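Local coordinates for protein 2-aminomuconic 6-semialdehyde dehydrogenase (PDB 7BZV) that probably oxidises 2-aminomuconate 6-semialdehyde to 2-aminomuconate with NAD+ in the meta-cleavage catabolism of 2-aminophenol, working as a tetramer, at residues L69-N74 with E194-P199; E75-Q80 with N109-A114. All coordinates share one frame; numbering follows the deposited sequence.

From the N terminus, helix 62-78 supplies 69-74 to contact 1, and 75-80, which follows directly and includes the end of the helix, enters contact 2. The chain then runs through helix 80-91 into helix 95-119, where 109-114 closes the shorter loop, 28 residues between its segments and nearly all of them helical. Contact 1 closes only at 194-199, the last turn of helix 184-196 and the residues after it, so contact 2 is nested inside its loop. The centres lie about 9 Å apart, and the two contacts touch through Asn74 and Arg111. Helix 62-78 is thus joined to helix 95-119 and to the end of helix 184-196.

Contact 1 (L69-N74 with E194-P199); sequences LRRIAN and EAVGIP
Ile72 and Val196 mark the closest backbone approach, with CA atoms 6.6 Å apart, where the middle of a helical segment, 69-74, meets a chain that is leaving its helix. Segment 194-199 finishes helix 184-196 in a Schellman motif: Gly197, at a phi of 100°, is its C-prime residue, and Ile198 N returns to Met193 O while Gly197 N makes a weak bond to Glu194 O. Val196 O, at this helix end, receives the guanidinium of Arg71. Arg71 NH2 lies 2.8 Å from Val196 O and Arg71 NH1 3.3 Å from the same oxygen, but N-H...O angles of 130° and 120° make both bonds weak. The bends at chi2 and chi3 curl the arginine so that it slides past Val196 in the opposite direction, bringing NH1 close to the valine CB.

Val196 spreads its two methyls over helix 62-78. CG1 comes within 3.6 Å of the carbonyl oxygen of Arg71, whereas CG2 meets Ile72 CG1 at 4.1 Å. Farther along, Ile72 CD1 touches Ile198 CD1 at 3.9 Å, the two isoleucines crossing at roughly a right angle. Met193 of helix 184-196 packs against both isoleucines, Trp68 and Trp57 also touch Ile198, and Phe110 brings helix 95-119 against Ile72.

Contact 2 (E75-Q80 with N109-A114); sequences EMERRQ and NFRNFA
Arg111 grips the carboxylate of Glu77 end-on, yet the two flat groups are not coplanar: their planes stand 53° apart. Arg111 NH2 donates to Glu77 OE1 at 2.9 Å and Arg111 NH1 to Glu77 OE2 at 3.0 Å, with nearly straight N-H...O angles of 162° and 170°. Both oxygens lie close to the guanidinium plane, whereas the nitrogens reach them from above the carboxylate plane. This paired salt bridge therefore has good donor geometry but a tilted acceptor. The arginine chain, extended from CG to NE, reaches from helix 95-119 to helix 62-78, and Glu77, whose CG lies anti to the backbone N, extends across to meet it. Arg111 NH2 also binds Asn74 OD1, about one turn earlier on the glutamate's helix, which helps fix the rotation of the guanidinium. A leucine in place of Arg111 would probably leave the Glu77 carboxylate without its cationic mate and Asn74 OD1 without this donor.

Beside the ion pair, the more buried part of the contact is a Met-aromatic interaction. Met76 SD lies 3.7 Å from both Phe110 CD2 and Phe110 CE2, and 4.6 Å from the centroid of the Phe110 ring. Its approach is oblique, and the two side chains cross at about a right angle. Leu157 touches Met76 and Ala165 touches Phe110, so helix 156-169 flanks this apolar layer. A Met-aromatic contact between two buried side chains and a salt bridge nearer the surface thus join helices 62-78 and 95-119, in the helical part of the aldehyde dehydrogenase chain.

Contact 1 (L69-N74 with E194-P199)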
loop_
_atom_site.group_PDB
_atom_site.type_symbol
_atom_site.label_atom_id
_atom_site.label_comp_id
_atom_site.label_asym_id
_atom_site.label_seq_id
_atom_site.Cartn_x
_atom_site.Cartn_y
_atom_site.Cartn_z
ATOM N N LEU B 69 14.524 15.369 -12.411
ATOM C CA LEU B 69 14.818 14.038 -12.937
ATOM C C LEU B 69 14.371 13.935 -14.388
ATOM O O LEU B 69 15.039 13.305 -15.212
ATOM C CB LEU B 69 14.119 12.949 -12.102
ATOM C CG LEU B 69 14.629 12.792 -10.670
ATOM C CD1 LEU B 69 13.660 11.867 -9.910
ATOM C CD2 LEU B 69 15.995 12.237 -10.648
ATOM N N ARG B 70 13.225 14.539 -14.707
ATOM C CA ARG B 70 12.737 14.523 -16.082
ATOM C C ARG B 70 13.573 15.432 -16.985
ATOM O O ARG B 70 13.809 15.104 -18.150
ATOM C CB ARG B 70 11.257 14.913 -16.090
ATOM C CG ARG B 70 10.369 13.805 -15.572
ATOM C CD ARG B 70 8.901 14.256 -15.303
ATOM N NE ARG B 70 8.084 13.151 -14.803
ATOM C CZ ARG B 70 6.882 13.294 -14.242
ATOM N NH1 ARG B 70 6.325 14.501 -14.109
ATOM N NH2 ARG B 70 6.238 12.233 -13.819
ATOM N N ARG B 71 14.033 16.580 -16.473
ATOM C CA ARG B 71 14.897 17.440 -17.285
ATOM C C ARG B 71 16.213 16.744 -17.585
ATOM O O ARG B 71 16.740 16.851 -18.699
ATOM C CB ARG B 71 15.137 18.769 -16.574
ATOM C CG ARG B 71 13.844 19.454 -16.179
ATOM C CD ARG B 71 13.852 20.906 -16.556
ATOM N NE ARG B 71 14.586 21.719 -15.594
ATOM C CZ ARG B 71 15.723 22.353 -15.859
ATOM N NH1 ARG B 71 16.270 22.267 -17.069
ATOM N NH2 ARG B 71 16.307 23.080 -14.913
ATOM N N ILE B 72 16.747 16.007 -16.607
ATOM C CA ILE B 72 17.937 15.197 -16.846
ATOM C C ILE B 72 17.682 14.173 -17.944
ATOM O O ILE B 72 18.479 14.023 -18.880
ATOM C CB ILE B 72 18.402 14.508 -15.550
ATOM C CG1 ILE B 72 19.020 15.534 -14.606
ATOM C CG2 ILE B 72 19.364 13.360 -15.895
ATOM C CD1 ILE B 72 19.135 15.069 -13.124
ATOM N N ALA B 73 16.586 13.425 -17.824
ATOM C CA ALA B 73 16.286 12.414 -18.825
ATOM C C ALA B 73 16.095 13.038 -20.208
ATOM O O ALA B 73 16.547 12.478 -21.209
ATOM C CB ALA B 73 15.038 11.626 -18.428
ATOM N N ASN B 74 15.397 14.175 -20.291
ATOM C CA ASN B 74 15.188 14.809 -21.590
ATOM C C ASN B 74 16.517 15.221 -22.216
ATOM O O ASN B 74 16.713 15.067 -23.423
ATOM C CB ASN B 74 14.280 16.032 -21.451
ATOM C CG ASN B 74 12.801 15.671 -21.213
ATOM O OD1 ASN B 74 12.358 14.545 -21.444
ATOM N ND2 ASN B 74 12.053 16.636 -20.708
ATOM N N GLU B 194 25.250 19.508 -15.489
ATOM C CA GLU B 194 25.633 20.908 -15.583
ATOM C C GLU B 194 24.735 21.637 -16.564
ATOM O O GLU B 194 24.337 22.774 -16.304
ATOM C CB GLU B 194 27.105 20.986 -15.997
ATOM C CG GLU B 194 27.574 22.361 -16.390
ATOM C CD GLU B 194 29.005 22.320 -16.879
ATOM O OE1 GLU B 194 29.264 21.667 -17.915
ATOM O OE2 GLU B 194 29.872 22.907 -16.206
ATOM N N ALA B 195 24.387 20.991 -17.689
ATOM C CA ALA B 195 23.600 21.671 -18.720
ATOM C C ALA B 195 22.201 22.026 -18.230
ATOM O O ALA B 195 21.703 23.120 -18.510
ATOM C CB ALA B 195 23.505 20.819 -19.981
ATOM N N VAL B 196 21.540 21.116 -17.505
ATOM C CA VAL B 196 20.176 21.406 -17.079
ATOM C C VAL B 196 20.143 22.304 -15.857
ATOM O O VAL B 196 19.074 22.796 -15.485
ATOM C CB VAL B 196 19.365 20.132 -16.784
ATOM C CG1 VAL B 196 19.305 19.250 -18.009
ATOM C CG2 VAL B 196 19.958 19.371 -15.620
ATOM N N GLY B 197 21.272 22.486 -15.196
ATOM C CA GLY B 197 21.359 23.401 -14.085
ATOM C C GLY B 197 21.287 22.777 -12.713
ATOM O O GLY B 197 20.976 23.488 -11.753
ATOM N N ILE B 198 21.566 21.486 -12.583
ATOM C CA ILE B 198 21.640 20.869 -11.263
ATOM C C ILE B 198 22.609 21.688 -10.412
ATOM O O ILE B 198 23.718 21.994 -10.858
ATOM C CB ILE B 198 22.073 19.398 -11.372
ATOM C CG1 ILE B 198 20.966 18.564 -12.034
ATOM C CG2 ILE B 198 22.475 18.859 -10.007
ATOM C CD1 ILE B 198 19.743 18.324 -11.152
ATOM N N PRO B 199 22.255 22.057 -9.183
ATOM C CA PRO B 199 23.137 22.908 -8.402
ATOM C C PRO B 199 24.526 22.266 -8.213
ATOM O O PRO B 199 24.624 21.036 -8.107
ATOM C CB PRO B 199 22.402 23.059 -7.070
ATOM C CG PRO B 199 20.972 22.981 -7.466
ATOM C CD PRO B 199 20.928 21.927 -8.549
#

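Contact 2 (E75-Q80 with N109-A114)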
loop_
_atom_site.group_PDB
_atom_site.type_symbol
_atom_site.label_atom_id
_atom_site.label_comp_id
_atom_site.label_asym_id
_atom_site.label_seq_id
_atom_site.Cartn_x
_atom_site.Cartn_y
_atom_site.Cartn_z
ATOM N N GLU B 75 17.449 15.751 -21.409
ATOM C CA GLU B 75 18.740 16.150 -21.957
ATOM C C GLU B 75 19.558 14.931 -22.371
ATOM O O GLU B 75 20.213 14.953 -23.417
ATOM C CB GLU B 75 19.490 17.012 -20.948
ATOM C CG GLU B 75 20.911 17.368 -21.347
ATOM C CD GLU B 75 21.009 18.252 -22.588
ATOM O OE1 GLU B 75 19.983 18.513 -23.254
ATOM O OE2 GLU B 75 22.133 18.679 -22.906
ATOM N N MET B 76 19.518 13.848 -21.586
ATOM C CA MET B 76 20.146 12.603 -22.029
ATOM C C MET B 76 19.585 12.147 -23.368
ATOM O O MET B 76 20.328 11.680 -24.238
ATOM C CB MET B 76 19.946 11.496 -20.993
ATOM C CG MET B 76 20.708 11.742 -19.689
ATOM S SD MET B 76 20.338 10.454 -18.473
ATOM C CE MET B 76 21.113 9.006 -19.209
ATOM N N GLU B 77 18.265 12.210 -23.528
ATOM C CA GLU B 77 17.678 11.780 -24.790
ATOM C C GLU B 77 18.151 12.667 -25.941
ATOM O O GLU B 77 18.486 12.172 -27.017
ATOM C CB GLU B 77 16.167 11.805 -24.681
ATOM C CG GLU B 77 15.427 11.029 -25.746
ATOM C CD GLU B 77 14.049 10.661 -25.242
ATOM O OE1 GLU B 77 13.263 11.610 -25.045
ATOM O OE2 GLU B 77 13.777 9.458 -24.997
ATOM N N ARG B 78 18.189 13.981 -25.723
ATOM C CA ARG B 78 18.677 14.887 -26.755
ATOM C C ARG B 78 20.104 14.555 -27.153
ATOM O O ARG B 78 20.481 14.742 -28.311
ATOM C CB ARG B 78 18.606 16.329 -26.269
ATOM C CG ARG B 78 18.891 17.364 -27.357
ATOM C CD ARG B 78 19.055 18.756 -26.782
ATOM N NE ARG B 78 20.310 18.979 -26.045
ATOM C CZ ARG B 78 21.501 19.162 -26.616
ATOM N NH1 ARG B 78 21.625 19.130 -27.939
ATOM N NH2 ARG B 78 22.571 19.366 -25.857
ATOM N N ARG B 79 20.916 14.072 -26.208
ATOM C CA ARG B 79 22.312 13.758 -26.471
ATOM C C ARG B 79 22.559 12.265 -26.575
ATOM O O ARG B 79 23.666 11.791 -26.303
ATOM C CB ARG B 79 23.194 14.377 -25.397
ATOM C CG ARG B 79 23.085 15.882 -25.317
ATOM C CD ARG B 79 24.211 16.431 -24.509
ATOM N NE ARG B 79 25.494 15.985 -25.032
ATOM C CZ ARG B 79 26.634 16.053 -24.365
ATOM N NH1 ARG B 79 26.657 16.550 -23.139
ATOM N NH2 ARG B 79 27.750 15.624 -24.926
ATOM N N GLN B 80 21.557 11.513 -27.012
ATOM C CA GLN B 80 21.655 10.067 -26.891
ATOM C C GLN B 80 22.680 9.457 -27.837
ATOM O O GLN B 80 23.224 8.388 -27.531
ATOM C CB GLN B 80 20.291 9.415 -27.111
ATOM C CG GLN B 80 19.830 9.198 -28.537
ATOM C CD GLN B 80 18.407 8.624 -28.565
ATOM O OE1 GLN B 80 17.953 8.017 -27.590
ATOM N NE2 GLN B 80 17.707 8.812 -29.674
ATOM N N ASN B 109 15.637 4.998 -16.329
ATOM C CA ASN B 109 15.794 5.037 -14.875
ATOM C C ASN B 109 15.366 6.378 -14.309
ATOM O O ASN B 109 14.710 6.444 -13.257
ATOM C CB ASN B 109 17.237 4.729 -14.468
ATOM C CG ASN B 109 17.549 3.241 -14.579
ATOM O OD1 ASN B 109 16.662 2.423 -14.448
ATOM N ND2 ASN B 109 18.799 2.898 -14.848
ATOM N N PHE B 110 15.762 7.467 -14.958
ATOM C CA PHE B 110 15.395 8.765 -14.415
ATOM C C PHE B 110 13.897 9.020 -14.533
ATOM O O PHE B 110 13.288 9.578 -13.613
ATOM C CB PHE B 110 16.185 9.828 -15.119
ATOM C CG PHE B 110 17.574 9.988 -14.607
ATOM C CD1 PHE B 110 17.811 10.619 -13.398
ATOM C CD2 PHE B 110 18.654 9.532 -15.346
ATOM C CE1 PHE B 110 19.097 10.798 -12.931
ATOM C CE2 PHE B 110 19.957 9.725 -14.891
ATOM C CZ PHE B 110 20.179 10.358 -13.683
ATOM N N ARG B 111 13.282 8.613 -15.647
ATOM C CA ARG B 111 11.837 8.821 -15.788
ATOM C C ARG B 111 11.045 7.947 -14.829
ATOM O O ARG B 111 10.037 8.391 -14.260
ATOM C CB ARG B 111 11.394 8.541 -17.230
ATOM C CG ARG B 111 11.916 9.578 -18.168
ATOM C CD ARG B 111 11.486 9.435 -19.635
ATOM N NE ARG B 111 11.979 10.595 -20.359
ATOM C CZ ARG B 111 12.430 10.577 -21.619
ATOM N NH1 ARG B 111 12.444 9.457 -22.321
ATOM N NH2 ARG B 111 12.847 11.700 -22.167
ATOM N N ASN B 112 11.443 6.688 -14.671
ATOM C CA ASN B 112 10.714 5.801 -13.776
ATOM C C ASN B 112 10.744 6.313 -12.332
ATOM O O ASN B 112 9.743 6.228 -11.615
ATOM C CB ASN B 112 11.300 4.391 -13.837
ATOM C CG ASN B 112 11.057 3.672 -15.206
ATOM O OD1 ASN B 112 11.510 2.543 -15.406
ATOM N ND2 ASN B 112 10.360 4.328 -16.127
ATOM N N PHE B 113 11.919 6.684 -11.831
ATOM C CA PHE B 113 11.968 7.177 -10.453
ATOM C C PHE B 113 11.324 8.543 -10.318
ATOM O O PHE B 113 10.864 8.887 -9.224
ATOM C CB PHE B 113 13.418 7.158 -9.913
ATOM C CG PHE B 113 13.839 5.785 -9.508
ATOM C CD1 PHE B 113 13.238 5.188 -8.420
ATOM C CD2 PHE B 113 14.711 5.045 -10.286
ATOM C CE1 PHE B 113 13.528 3.889 -8.066
ATOM C CE2 PHE B 113 15.015 3.722 -9.939
ATOM C CZ PHE B 113 14.418 3.151 -8.831
ATOM N N ALA B 114 11.270 9.341 -11.384
ATOM C CA ALA B 114 10.458 10.547 -11.293
ATOM C C ALA B 114 8.988 10.205 -11.004
ATOM O O ALA B 114 8.349 10.838 -10.151
ATOM C CB ALA B 114 10.600 11.352 -12.581
#